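PDB 1T3Q: quinoline 2-oxidoreductase large subunit from Pseudomonas putida, which carries the molybdenum and molybdopterin cytosine dinucleotide site of a hydroxylase that oxidises quinoline at its 2-position. Local coordinates for residues L48-A53 / G107-V112; P142-I147 / A361-P366; A55-I60 / L103-V108; Q97-P102 / R156-L161; N288-T293 / G701-T706. All blocks are in the same frame, centred on the assembly; numbering follows the deposited sequence.

All five contacts gather in one continuous region on the same side of the chain's centre. Interactions 1 and 3 are the nearest pair, their centres about 7 Å apart; they share Gly107 and Val108, and both reach the antiparallel sheet of strands 108-109, 55-61 and 135-140 in the hammerhead domain. The side chains of Asn363 and Arg110 tie interactions 1, 2 and 4 together. Along the chain, interactions 1 and 3 close before 2 and 5 open, interaction 4 crosses 1, 2 and 3, and interactions 2 and 5 cross each other. Interaction 4 joins the hammerhead domain to the first cofactor-binding domain, interaction 5 joins the first to the second, and interaction 1 packs against Gly701.

Interaction 1. Residues L48-A53 / G107-V112. With SO4 (sulfate ion), chain M.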
# COMPACT_ATOMS: atom_id res chain seq x y z
N LEU B 48 -14.38 -23.33 12.42
CA LEU B 48 -14.97 -24.35 13.28
C LEU B 48 -14.13 -25.57 12.92
O LEU B 48 -13.97 -25.88 11.73
CB LEU B 48 -16.44 -24.62 12.94
CG LEU B 48 -17.03 -25.82 13.68
CD1 LEU B 48 -16.94 -25.61 15.19
CD2 LEU B 48 -18.49 -26.03 13.25
N ARG B 49 -13.58 -26.24 13.92
CA ARG B 49 -12.72 -27.39 13.68
C ARG B 49 -13.30 -28.70 14.19
O ARG B 49 -14.21 -28.72 15.01
CB ARG B 49 -11.36 -27.14 14.32
CG ARG B 49 -10.69 -25.89 13.79
CD ARG B 49 -9.51 -25.46 14.63
NE ARG B 49 -8.96 -24.22 14.10
CZ ARG B 49 -8.08 -24.16 13.11
NH1 ARG B 49 -7.62 -25.27 12.55
NH2 ARG B 49 -7.67 -22.97 12.66
N SER B 50 -12.74 -29.79 13.68
CA SER B 50 -13.15 -31.13 14.06
C SER B 50 -12.74 -31.43 15.50
O SER B 50 -11.61 -31.14 15.92
CB SER B 50 -12.51 -32.16 13.12
OG SER B 50 -12.66 -33.47 13.63
N PRO B 51 -13.66 -31.99 16.29
CA PRO B 51 -13.37 -32.33 17.68
C PRO B 51 -12.96 -33.80 17.77
O PRO B 51 -12.71 -34.33 18.86
CB PRO B 51 -14.70 -32.05 18.37
CG PRO B 51 -15.68 -32.52 17.35
CD PRO B 51 -15.12 -32.00 16.04
N PHE B 52 -12.89 -34.46 16.62
CA PHE B 52 -12.53 -35.87 16.55
C PHE B 52 -11.33 -36.13 15.65
O PHE B 52 -11.14 -35.45 14.64
CB PHE B 52 -13.71 -36.70 16.05
CG PHE B 52 -14.93 -36.60 16.91
CD1 PHE B 52 -16.04 -35.88 16.48
CD2 PHE B 52 -14.97 -37.22 18.16
CE1 PHE B 52 -17.18 -35.78 17.29
CE2 PHE B 52 -16.09 -37.11 18.98
CZ PHE B 52 -17.20 -36.39 18.54
N ALA B 53 -10.54 -37.13 16.02
CA ALA B 53 -9.35 -37.50 15.26
C ALA B 53 -9.73 -38.07 13.90
O ALA B 53 -9.03 -37.85 12.91
CB ALA B 53 -8.52 -38.51 16.05
N GLY B 107 -17.17 -34.31 4.27
CA GLY B 107 -17.69 -35.65 4.44
C GLY B 107 -16.96 -36.45 5.50
O GLY B 107 -17.53 -37.35 6.11
N VAL B 108 -15.69 -36.12 5.73
CA VAL B 108 -14.89 -36.82 6.73
C VAL B 108 -13.77 -35.92 7.24
O VAL B 108 -13.23 -35.12 6.48
CB VAL B 108 -14.28 -38.11 6.13
CG1 VAL B 108 -13.38 -37.77 4.95
CG2 VAL B 108 -13.49 -38.86 7.19
N THR B 109 -13.44 -36.05 8.52
CA THR B 109 -12.35 -35.26 9.10
C THR B 109 -11.26 -36.27 9.46
O THR B 109 -11.56 -37.39 9.86
CB THR B 109 -12.79 -34.47 10.36
OG1 THR B 109 -13.22 -35.37 11.39
CG2 THR B 109 -13.94 -33.54 10.00
N ARG B 110 -10.00 -35.87 9.32
CA ARG B 110 -8.91 -36.79 9.59
C ARG B 110 -7.95 -36.44 10.72
O ARG B 110 -6.89 -37.04 10.84
CB ARG B 110 -8.15 -37.05 8.30
CG ARG B 110 -9.07 -37.52 7.16
CD ARG B 110 -8.27 -38.03 5.98
NE ARG B 110 -9.10 -38.56 4.92
CZ ARG B 110 -9.61 -37.84 3.92
NH1 ARG B 110 -10.35 -38.43 2.99
NH2 ARG B 110 -9.37 -36.54 3.84
N PHE B 111 -8.32 -35.46 11.53
CA PHE B 111 -7.52 -35.08 12.69
C PHE B 111 -8.20 -33.98 13.49
O PHE B 111 -8.90 -33.13 12.92
CB PHE B 111 -6.08 -34.70 12.29
CG PHE B 111 -5.95 -33.37 11.60
CD1 PHE B 111 -5.79 -32.20 12.34
CD2 PHE B 111 -5.92 -33.30 10.21
CE1 PHE B 111 -5.62 -30.97 11.70
CE2 PHE B 111 -5.75 -32.07 9.56
CZ PHE B 111 -5.60 -30.90 10.31
N VAL B 112 -8.04 -34.02 14.80
CA VAL B 112 -8.63 -33.01 15.66
C VAL B 112 -7.99 -31.69 15.28
O VAL B 112 -6.77 -31.56 15.29
CB VAL B 112 -8.34 -33.30 17.15
CG1 VAL B 112 -8.85 -32.16 18.02
CG2 VAL B 112 -9.00 -34.61 17.56
S SO4 M . -11.56 -35.88 0.58
O1 SO4 M . -11.70 -37.35 0.65
O2 SO4 M . -12.80 -35.24 1.06
O3 SO4 M . -10.42 -35.45 1.41
O4 SO4 M . -11.33 -35.48 -0.82
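A pair of hydroxyls, Ser50 against Thr109, forms the polar centre of this largely buried contact, where the loop leaving strand 43-49 passes the end of the short strand 108-109 in the hammerhead domain. Thr109 OG1 donates to Ser50 OG at 3.0 Å, and Ser50 OG in turn donates to Phe52 O at 2.7 Å, meeting that oxygen in its carbonyl plane on a lone pair. These two bonds in series are possible because OG of Ser50 stands anti to the backbone N (chi1 168°), which turns the hydroxyl toward Thr109 while leaving it near its own loop. Beside them the methylene of Ser50 rests on the threonine, CB lying 3.7 Å from Thr109 CG2. Further along, Val112 supplies the apolar half: its CG2 is pressed against the loop backbone, 3.3 Å from Ala53 N, and also approaches Ala53 CB at 4.2 Å. Arg110 turns the other way. Its extended chain carries the guanidinium to a sulfate, probably from the crystallisation liquor, with NH1 2.9 Å from sulfate O1 and NH2 2.9 Å from sulfate O3; Tyr326 OH and Asp159 hold the same group. Strand 115-121 runs alongside strand 43-49 and touches both Ser50 and Thr109 through Val116, while strand 135-140 contributes Tyr138, which packs on Thr109 and meets the Phe52 ring edge to face.

Interaction 2. Residues P142-I147 / A361-P366; sequences PAVTGI and ATNKCP
Asn363 reaches over to Ala143 and Val144 and grips the backbone of Val144 at both its N-H and its carbonyl. Starting at its root, Asn363 CB lies 3.7 Å from Val144 O. It also packs on the methyl group of Ala143, with 4.0 Å between Asn363 CB and Ala143 CB. The next atom, CG, stands beside the peptide of Val144. From there OD1 accepts the N-H of Val144 at 2.8 Å in an almost straight bond (172°), taken in the carbonyl plane on a lone pair, while ND2 leads out of the contact to the carbonyls of Arg110 and Ala157. The backbone completes the grip: Asn363 N donates to Val144 O at 2.9 Å, from the centre of an inverse gamma turn. With an alanine here, Val144 N would probably lose its acceptor, and the carbonyls of Arg110 and Ala157 would lose a shared donor. Lys364 adds a weak bond at the far end, its fully extended chain placing NZ 3.1 Å from Thr145 O; its stronger partner is Asp322, which also receives the hydroxyl of Thr362. The methyl CG2 of Thr362 packs on Gly146, the N-cap residue of helix 147-152. The contact thus joins two connections, the loop between strand 135-140 and helix 147-152 and the loop following strand 352-360, while Ile147 at the start of the helix lies on Ile320 and Asp322 of strand 312-322.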
# COMPACT_ATOMS: atom_id res chain seq x y z
N PRO B 142 -12.72 -45.25 13.86
CA PRO B 142 -11.47 -45.66 14.49
C PRO B 142 -10.33 -44.84 13.89
O PRO B 142 -10.23 -44.70 12.67
CB PRO B 142 -11.37 -47.15 14.15
CG PRO B 142 -12.13 -47.24 12.85
CD PRO B 142 -13.33 -46.37 13.12
N ALA B 143 -9.49 -44.28 14.75
CA ALA B 143 -8.39 -43.45 14.29
C ALA B 143 -7.04 -44.11 14.51
O ALA B 143 -6.90 -45.01 15.34
CB ALA B 143 -8.43 -42.11 15.02
N VAL B 144 -6.05 -43.66 13.74
CA VAL B 144 -4.69 -44.17 13.86
C VAL B 144 -4.03 -43.17 14.80
O VAL B 144 -3.79 -42.02 14.44
CB VAL B 144 -3.97 -44.18 12.50
CG1 VAL B 144 -2.53 -44.65 12.68
CG2 VAL B 144 -4.72 -45.10 11.54
N THR B 145 -3.73 -43.62 16.01
CA THR B 145 -3.17 -42.76 17.04
C THR B 145 -1.66 -42.74 17.21
O THR B 145 -1.14 -42.03 18.06
CB THR B 145 -3.79 -43.11 18.40
OG1 THR B 145 -3.53 -44.49 18.69
CG2 THR B 145 -5.30 -42.90 18.36
N GLY B 146 -0.95 -43.51 16.39
CA GLY B 146 0.49 -43.54 16.51
C GLY B 146 1.16 -44.47 15.52
O GLY B 146 0.49 -45.20 14.77
N ILE B 147 2.48 -44.45 15.52
CA ILE B 147 3.28 -45.27 14.62
C ILE B 147 2.98 -46.76 14.75
O ILE B 147 2.85 -47.46 13.74
CB ILE B 147 4.78 -45.03 14.87
CG1 ILE B 147 5.16 -43.63 14.37
CG2 ILE B 147 5.61 -46.10 14.18
CD1 ILE B 147 6.58 -43.22 14.71
N ALA B 361 1.09 -42.43 7.97
CA ALA B 361 0.00 -41.49 8.19
C ALA B 361 -0.69 -41.83 9.50
O ALA B 361 -0.89 -43.00 9.83
CB ALA B 361 -0.98 -41.56 7.03
N THR B 362 -1.05 -40.79 10.25
CA THR B 362 -1.75 -40.95 11.51
C THR B 362 -2.82 -39.87 11.52
O THR B 362 -2.75 -38.92 10.75
CB THR B 362 -0.81 -40.73 12.72
OG1 THR B 362 -0.25 -39.42 12.64
CG2 THR B 362 0.32 -41.75 12.72
N ASN B 363 -3.82 -40.02 12.38
CA ASN B 363 -4.88 -39.02 12.43
C ASN B 363 -4.49 -37.87 13.36
O ASN B 363 -5.05 -37.71 14.45
CB ASN B 363 -6.20 -39.67 12.84
CG ASN B 363 -6.76 -40.56 11.74
OD1 ASN B 363 -6.82 -41.78 11.88
ND2 ASN B 363 -7.15 -39.95 10.63
N LYS B 364 -3.51 -37.09 12.91
CA LYS B 364 -3.00 -35.94 13.65
C LYS B 364 -2.72 -34.89 12.60
O LYS B 364 -2.78 -35.17 11.40
CB LYS B 364 -1.70 -36.32 14.35
CG LYS B 364 -1.83 -37.48 15.32
CD LYS B 364 -0.48 -37.90 15.87
CE LYS B 364 -0.64 -39.12 16.78
NZ LYS B 364 0.64 -39.55 17.38
N CYS B 365 -2.41 -33.66 13.01
CA CYS B 365 -2.13 -32.67 11.99
C CYS B 365 -0.85 -33.11 11.29
O CYS B 365 -0.01 -33.81 11.88
CB CYS B 365 -1.97 -31.28 12.61
SG CYS B 365 -0.40 -31.03 13.39
N PRO B 366 -0.70 -32.75 10.02
CA PRO B 366 0.51 -33.15 9.29
C PRO B 366 1.82 -32.72 9.94
O PRO B 366 1.92 -31.64 10.52
CB PRO B 366 0.31 -32.55 7.90
CG PRO B 366 -0.79 -31.54 8.07
CD PRO B 366 -1.67 -32.11 9.12

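Interaction 3. Residues A55-I60 / L103-V108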
# COMPACT_ATOMS: atom_id res chain seq x y z
N ALA B 55 -13.55 -38.92 11.82
CA ALA B 55 -15.00 -39.01 11.88
C ALA B 55 -15.68 -38.67 10.57
O ALA B 55 -15.19 -37.84 9.80
CB ALA B 55 -15.53 -38.10 12.98
N ARG B 56 -16.81 -39.31 10.33
CA ARG B 56 -17.58 -39.03 9.14
C ARG B 56 -18.45 -37.83 9.49
O ARG B 56 -18.94 -37.73 10.62
CB ARG B 56 -18.47 -40.23 8.78
CG ARG B 56 -19.23 -40.07 7.48
CD ARG B 56 -19.93 -41.37 7.11
NE ARG B 56 -21.13 -41.61 7.92
CZ ARG B 56 -22.30 -41.00 7.72
NH1 ARG B 56 -23.33 -41.28 8.50
NH2 ARG B 56 -22.43 -40.12 6.74
N ILE B 57 -18.62 -36.92 8.55
CA ILE B 57 -19.46 -35.75 8.79
C ILE B 57 -20.83 -36.08 8.23
O ILE B 57 -21.06 -36.01 7.02
CB ILE B 57 -18.89 -34.50 8.08
CG1 ILE B 57 -17.48 -34.20 8.61
CG2 ILE B 57 -19.80 -33.31 8.32
CD1 ILE B 57 -16.80 -33.04 7.92
N VAL B 58 -21.75 -36.46 9.12
CA VAL B 58 -23.10 -36.81 8.73
C VAL B 58 -23.84 -35.61 8.14
O VAL B 58 -24.41 -35.70 7.05
CB VAL B 58 -23.90 -37.34 9.93
CG1 VAL B 58 -25.32 -37.70 9.51
CG2 VAL B 58 -23.20 -38.56 10.52
N SER B 59 -23.83 -34.49 8.85
CA SER B 59 -24.52 -33.30 8.36
C SER B 59 -23.98 -32.03 9.00
O SER B 59 -23.36 -32.07 10.06
CB SER B 59 -26.02 -33.41 8.66
OG SER B 59 -26.26 -33.43 10.06
N ILE B 60 -24.24 -30.91 8.34
CA ILE B 60 -23.83 -29.60 8.83
C ILE B 60 -24.93 -28.59 8.55
O ILE B 60 -25.42 -28.48 7.42
CB ILE B 60 -22.53 -29.11 8.16
CG1 ILE B 60 -21.38 -30.08 8.46
CG2 ILE B 60 -22.17 -27.72 8.66
CD1 ILE B 60 -20.05 -29.66 7.85
N LEU B 103 -9.04 -28.17 1.65
CA LEU B 103 -8.93 -26.95 2.45
C LEU B 103 -9.84 -27.09 3.67
O LEU B 103 -9.48 -26.70 4.78
CB LEU B 103 -9.30 -25.73 1.61
CG LEU B 103 -8.50 -25.61 0.30
CD1 LEU B 103 -8.79 -24.27 -0.36
CD2 LEU B 103 -7.00 -25.74 0.58
N LEU B 104 -11.03 -27.66 3.44
CA LEU B 104 -11.99 -27.91 4.51
C LEU B 104 -12.39 -29.37 4.41
O LEU B 104 -12.59 -29.88 3.31
CB LEU B 104 -13.24 -27.04 4.34
CG LEU B 104 -13.39 -25.83 5.26
CD1 LEU B 104 -12.28 -24.84 4.99
CD2 LEU B 104 -14.75 -25.20 5.03
N ALA B 105 -12.51 -30.04 5.55
CA ALA B 105 -12.93 -31.44 5.53
C ALA B 105 -14.26 -31.48 4.80
O ALA B 105 -15.09 -30.58 4.95
CB ALA B 105 -13.09 -31.96 6.95
N ASN B 106 -14.47 -32.52 3.99
CA ASN B 106 -15.72 -32.65 3.25
C ASN B 106 -16.22 -34.08 3.37
O ASN B 106 -15.73 -34.97 2.67
CB ASN B 106 -15.52 -32.29 1.77
CG ASN B 106 -16.84 -32.15 1.02
OD1 ASN B 106 -16.86 -31.94 -0.19
ND2 ASN B 106 -17.95 -32.27 1.74
N GLY B 107 -17.17 -34.31 4.27
CA GLY B 107 -17.69 -35.65 4.44
C GLY B 107 -16.96 -36.45 5.50
O GLY B 107 -17.53 -37.35 6.11
N VAL B 108 -15.69 -36.12 5.73
CA VAL B 108 -14.89 -36.82 6.73
C VAL B 108 -13.77 -35.92 7.24
O VAL B 108 -13.23 -35.12 6.48
CB VAL B 108 -14.28 -38.11 6.13
CG1 VAL B 108 -13.38 -37.77 4.95
CG2 VAL B 108 -13.49 -38.86 7.19
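Ala105 makes the first touch on the strand 55-61, its methyl CB meeting Ile57 CD1 at 4.0 Å. The isoleucine gets there because its CG1 is anti to the carbonyl carbon and the chain then runs straight on, which lays CD1 along the approaching loop. After Asn106, whose side chain packs instead on helix 77-81, comes Gly107, whose carbonyl is the one hydrogen-bond acceptor between the two segments. Ile57 N donates to Gly107 O at 2.7 Å, and the N-H points almost directly at the oxygen (174°), although the donor sits well above the carbonyl plane, 58° out of it, and not on a lone pair. The same oxygen is flanked by carbon on the Arg56 side, with Arg56 CG at 3.5 Å from Gly107 O. Gly107 takes a positive phi (91°), at which a side chain would press on the carbonyl oxygen of Asn106. Val108 then enters the sheet. It faces Arg56 as an antiparallel non-hydrogen-bonded pair, with both side chains on one face; its CA contributes a C-H...O contact to Ala55 O at 3.2 Å, and its CG2 lies 3.3 Å from Ala55 O. Arg56 itself turns its charge to Glu139 on strand 135-140. Strands 108-109, 55-61 and 135-140 form a small antiparallel sheet of the hammerhead domain, in which Val58 and Ser59 opposite Glu137 make a classic beta bulge.

Interaction 4. Residues Q97-P102 / R156-L161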
# COMPACT_ATOMS: atom_id res chain seq x y z
N GLN B 97 3.40 -42.03 -1.56
CA GLN B 97 1.96 -41.86 -1.72
C GLN B 97 1.55 -40.40 -1.68
O GLN B 97 1.67 -39.74 -0.65
CB GLN B 97 1.20 -42.64 -0.64
CG GLN B 97 1.25 -44.15 -0.79
CD GLN B 97 0.14 -44.83 -0.02
OE1 GLN B 97 0.32 -45.26 1.12
NE2 GLN B 97 -1.04 -44.89 -0.64
N THR B 98 1.07 -39.90 -2.81
CA THR B 98 0.63 -38.52 -2.92
C THR B 98 -0.61 -38.31 -2.05
O THR B 98 -1.40 -39.23 -1.86
CB THR B 98 0.23 -38.17 -4.37
OG1 THR B 98 1.40 -38.20 -5.20
CG2 THR B 98 -0.42 -36.80 -4.44
N THR B 99 -0.76 -37.11 -1.50
CA THR B 99 -1.94 -36.81 -0.72
C THR B 99 -2.49 -35.50 -1.25
O THR B 99 -1.76 -34.68 -1.79
CB THR B 99 -1.65 -36.65 0.80
OG1 THR B 99 -0.68 -35.62 1.00
CG2 THR B 99 -1.16 -37.96 1.40
N ILE B 100 -3.80 -35.34 -1.12
CA ILE B 100 -4.46 -34.12 -1.54
C ILE B 100 -5.21 -33.70 -0.29
O ILE B 100 -6.15 -34.37 0.12
CB ILE B 100 -5.47 -34.37 -2.69
CG1 ILE B 100 -4.73 -34.94 -3.90
CG2 ILE B 100 -6.17 -33.07 -3.05
CD1 ILE B 100 -5.62 -35.14 -5.13
N GLN B 101 -4.76 -32.63 0.35
CA GLN B 101 -5.43 -32.18 1.56
C GLN B 101 -6.51 -31.18 1.22
O GLN B 101 -6.23 -30.11 0.66
CB GLN B 101 -4.44 -31.55 2.54
CG GLN B 101 -5.11 -30.97 3.78
CD GLN B 101 -4.13 -30.38 4.78
OE1 GLN B 101 -2.92 -30.33 4.53
NE2 GLN B 101 -4.65 -29.94 5.92
N PRO B 102 -7.77 -31.50 1.55
CA PRO B 102 -8.84 -30.56 1.24
C PRO B 102 -8.70 -29.34 2.16
O PRO B 102 -8.26 -29.47 3.31
CB PRO B 102 -10.09 -31.37 1.52
CG PRO B 102 -9.68 -32.22 2.70
CD PRO B 102 -8.28 -32.66 2.31
N ARG B 156 -7.20 -47.19 9.05
CA ARG B 156 -6.44 -46.45 8.04
C ARG B 156 -6.67 -44.96 8.31
O ARG B 156 -7.81 -44.50 8.34
CB ARG B 156 -6.93 -46.82 6.64
CG ARG B 156 -6.09 -46.24 5.51
CD ARG B 156 -6.48 -46.79 4.13
NE ARG B 156 -6.31 -48.24 4.04
CZ ARG B 156 -6.37 -48.94 2.91
NH1 ARG B 156 -6.20 -50.26 2.94
NH2 ARG B 156 -6.58 -48.33 1.75
N ALA B 157 -5.59 -44.22 8.52
CA ALA B 157 -5.67 -42.79 8.81
C ALA B 157 -6.31 -41.96 7.71
O ALA B 157 -7.21 -41.16 7.97
CB ALA B 157 -4.28 -42.23 9.12
N ASN B 158 -5.85 -42.16 6.48
CA ASN B 158 -6.34 -41.41 5.33
C ASN B 158 -6.90 -42.40 4.31
O ASN B 158 -6.15 -43.11 3.64
CB ASN B 158 -5.19 -40.59 4.74
CG ASN B 158 -5.62 -39.65 3.65
OD1 ASN B 158 -5.08 -38.55 3.50
ND2 ASN B 158 -6.59 -40.07 2.85
N ASP B 159 -8.23 -42.44 4.19
CA ASP B 159 -8.89 -43.37 3.28
C ASP B 159 -8.61 -43.21 1.79
O ASP B 159 -9.01 -44.07 1.00
CB ASP B 159 -10.41 -43.37 3.51
CG ASP B 159 -11.05 -42.01 3.33
OD1 ASP B 159 -10.58 -41.23 2.47
OD2 ASP B 159 -12.04 -41.72 4.03
N THR B 160 -7.95 -42.13 1.39
CA THR B 160 -7.63 -41.95 -0.02
C THR B 160 -6.32 -42.65 -0.34
O THR B 160 -5.89 -42.70 -1.49
CB THR B 160 -7.47 -40.46 -0.40
OG1 THR B 160 -6.31 -39.93 0.25
CG2 THR B 160 -8.70 -39.66 0.03
N LEU B 161 -5.68 -43.20 0.69
CA LEU B 161 -4.40 -43.88 0.52
C LEU B 161 -4.51 -45.39 0.61
O LEU B 161 -5.51 -45.93 1.09
CB LEU B 161 -3.39 -43.41 1.57
CG LEU B 161 -3.12 -41.91 1.71
CD1 LEU B 161 -2.06 -41.69 2.78
CD2 LEU B 161 -2.66 -41.34 0.38
O HOH W 1 -5.21 -38.06 -1.47
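Leu161 and Thr99 are brought together by their first torsions: CG of the leucine is anti to its carbonyl carbon (chi1 -54°), which sends the isobutyl group at the strand, and Thr99 keeps CG2 anti to its own carbonyl carbon (chi1 58°), so that the methyl and not the hydroxyl meets it. Thr99 CG2 lies 3.8 Å from Leu161 CD2 and 4.1 Å from Leu161 CD1, facing both branches of the leucine, while its OG1 bonds to Asn327 N. Leu161 CD2 also comes up to the backbone just before the strand, 3.3 Å from Thr98 O. On another side the Gln97 chain passes the leucine, its CD 4.1 Å from Leu161 CB. The leucine is presented by a type I beta turn from Asn158 to Leu161, closed by the bond from Leu161 N to Asn158 O, and the turn sits against strand 99-101, which pairs with strand 87-89 in a two-stranded antiparallel sheet. Arg156, just ahead of the turn, reaches across to its last residue: its NH2 donates to Leu161 O at 2.7 Å, meeting a lone pair in the carbonyl plane, though the oxygen is tilted 32° from the guanidinium plane. No direct hydrogen bond joins the segments, but one water spans them, accepting from Ile100 N at 3.1 Å and bonded to Thr160 OG1 at 2.8 Å. Next to Thr160 in the turn, Asp159 forms a salt bridge with Arg110.

Interaction 5. Residues N288-T293 / G701-T706; sequences NFLGAT and GQLVTT
Phe289 and Thr706 bring the backbones nearest, their CA atoms 5.4 Å apart, where helix 285-291 lies against the loop 701-706. The ring of Phe289 meets this loop obliquely: CD1 lies 3.4 Å from Thr706 O, and CB lies 3.8 Å from Thr705 O. Its CG is anti to the carbonyl carbon (chi1 -79°), a setting that brings the ring beside the Thr705-Thr706 backbone and on to Tyr711, whose ring it also meets. Leu290, one residue on, grips the loop from beside it. Its CD2 meets Leu703 CD1 at 3.5 Å, tighter than usual for two methyls, and its CG lies 4.1 Å from Thr706 CG2. Leu703 CD1 also abuts the helix backbone, 3.5 Å from Phe289 O. Replacing Phe289 by an alanine would probably open a gap between the helix and the Thr705-Thr706 backbone and leave Tyr711 without its ring partner. Ile257 of the medium subunit packs on Val704 and Thr705. No hydrogen bond crosses between the segments, and Thr705 O is buried without a polar partner, so between these two segments the contact rests on apolar packing, with Gln286 of the same helix adding a hydrogen bond to Thr706 O.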
# COMPACT_ATOMS: atom_id res chain seq x y z
N ASN B 288 -2.74 -22.39 16.32
CA ASN B 288 -1.37 -22.66 15.88
C ASN B 288 -0.98 -24.07 16.33
O ASN B 288 -0.28 -24.78 15.61
CB ASN B 288 -0.39 -21.64 16.45
CG ASN B 288 0.95 -21.67 15.74
OD1 ASN B 288 1.10 -21.13 14.64
ND2 ASN B 288 1.92 -22.33 16.35
N PHE B 289 -1.42 -24.47 17.52
CA PHE B 289 -1.12 -25.81 18.00
C PHE B 289 -1.99 -26.85 17.28
O PHE B 289 -1.52 -27.92 16.93
CB PHE B 289 -1.35 -25.92 19.51
CG PHE B 289 -0.23 -25.34 20.34
CD1 PHE B 289 -0.46 -24.26 21.18
CD2 PHE B 289 1.06 -25.87 20.26
CE1 PHE B 289 0.57 -23.70 21.92
CE2 PHE B 289 2.10 -25.32 21.00
CZ PHE B 289 1.86 -24.23 21.83
N LEU B 290 -3.25 -26.50 17.05
CA LEU B 290 -4.20 -27.41 16.40
C LEU B 290 -4.07 -27.62 14.90
O LEU B 290 -4.08 -28.76 14.43
CB LEU B 290 -5.63 -26.94 16.67
CG LEU B 290 -6.27 -27.22 18.02
CD1 LEU B 290 -7.53 -26.37 18.17
CD2 LEU B 290 -6.59 -28.70 18.14
N GLY B 291 -3.95 -26.53 14.15
CA GLY B 291 -3.91 -26.64 12.70
C GLY B 291 -2.72 -26.21 11.88
O GLY B 291 -2.86 -26.04 10.67
N ALA B 292 -1.56 -26.01 12.50
CA ALA B 292 -0.38 -25.65 11.72
C ALA B 292 0.26 -27.00 11.45
O ALA B 292 -0.41 -27.91 10.95
CB ALA B 292 0.55 -24.76 12.54
N THR B 293 1.53 -27.15 11.76
CA THR B 293 2.21 -28.43 11.59
C THR B 293 2.97 -28.68 12.88
O THR B 293 3.19 -27.74 13.66
CB THR B 293 3.23 -28.41 10.42
OG1 THR B 293 4.10 -27.28 10.57
CG2 THR B 293 2.52 -28.33 9.08
N GLY B 701 -6.53 -39.60 20.19
CA GLY B 701 -6.27 -38.66 19.12
C GLY B 701 -6.59 -37.23 19.48
O GLY B 701 -6.55 -36.35 18.62
N GLN B 702 -6.93 -36.98 20.74
CA GLN B 702 -7.23 -35.61 21.16
C GLN B 702 -5.91 -34.89 21.41
O GLN B 702 -4.95 -35.48 21.90
CB GLN B 702 -8.08 -35.60 22.44
CG GLN B 702 -9.48 -36.14 22.26
CD GLN B 702 -10.32 -35.29 21.33
OE1 GLN B 702 -11.02 -35.82 20.45
NE2 GLN B 702 -10.28 -33.98 21.52
N LEU B 703 -5.87 -33.61 21.04
CA LEU B 703 -4.67 -32.81 21.24
C LEU B 703 -4.81 -32.22 22.65
O LEU B 703 -5.64 -31.34 22.88
CB LEU B 703 -4.61 -31.67 20.22
CG LEU B 703 -3.25 -31.18 19.72
CD1 LEU B 703 -3.44 -29.78 19.14
CD2 LEU B 703 -2.23 -31.15 20.84
N VAL B 704 -4.01 -32.72 23.59
CA VAL B 704 -4.10 -32.25 24.96
C VAL B 704 -3.26 -31.01 25.26
O VAL B 704 -3.39 -30.41 26.33
CB VAL B 704 -3.73 -33.37 25.96
CG1 VAL B 704 -4.58 -34.60 25.68
CG2 VAL B 704 -2.26 -33.72 25.83
N THR B 705 -2.40 -30.63 24.32
CA THR B 705 -1.56 -29.45 24.51
C THR B 705 -1.92 -28.39 23.47
O THR B 705 -1.52 -28.48 22.31
CB THR B 705 -0.06 -29.79 24.38
OG1 THR B 705 0.18 -30.43 23.11
CG2 THR B 705 0.38 -30.74 25.49
N THR B 706 -2.69 -27.38 23.89
CA THR B 706 -3.09 -26.32 22.97
C THR B 706 -2.86 -24.93 23.54
O THR B 706 -3.28 -23.94 22.96
CB THR B 706 -4.60 -26.43 22.58
OG1 THR B 706 -5.40 -26.42 23.76
CG2 THR B 706 -4.86 -27.73 21.81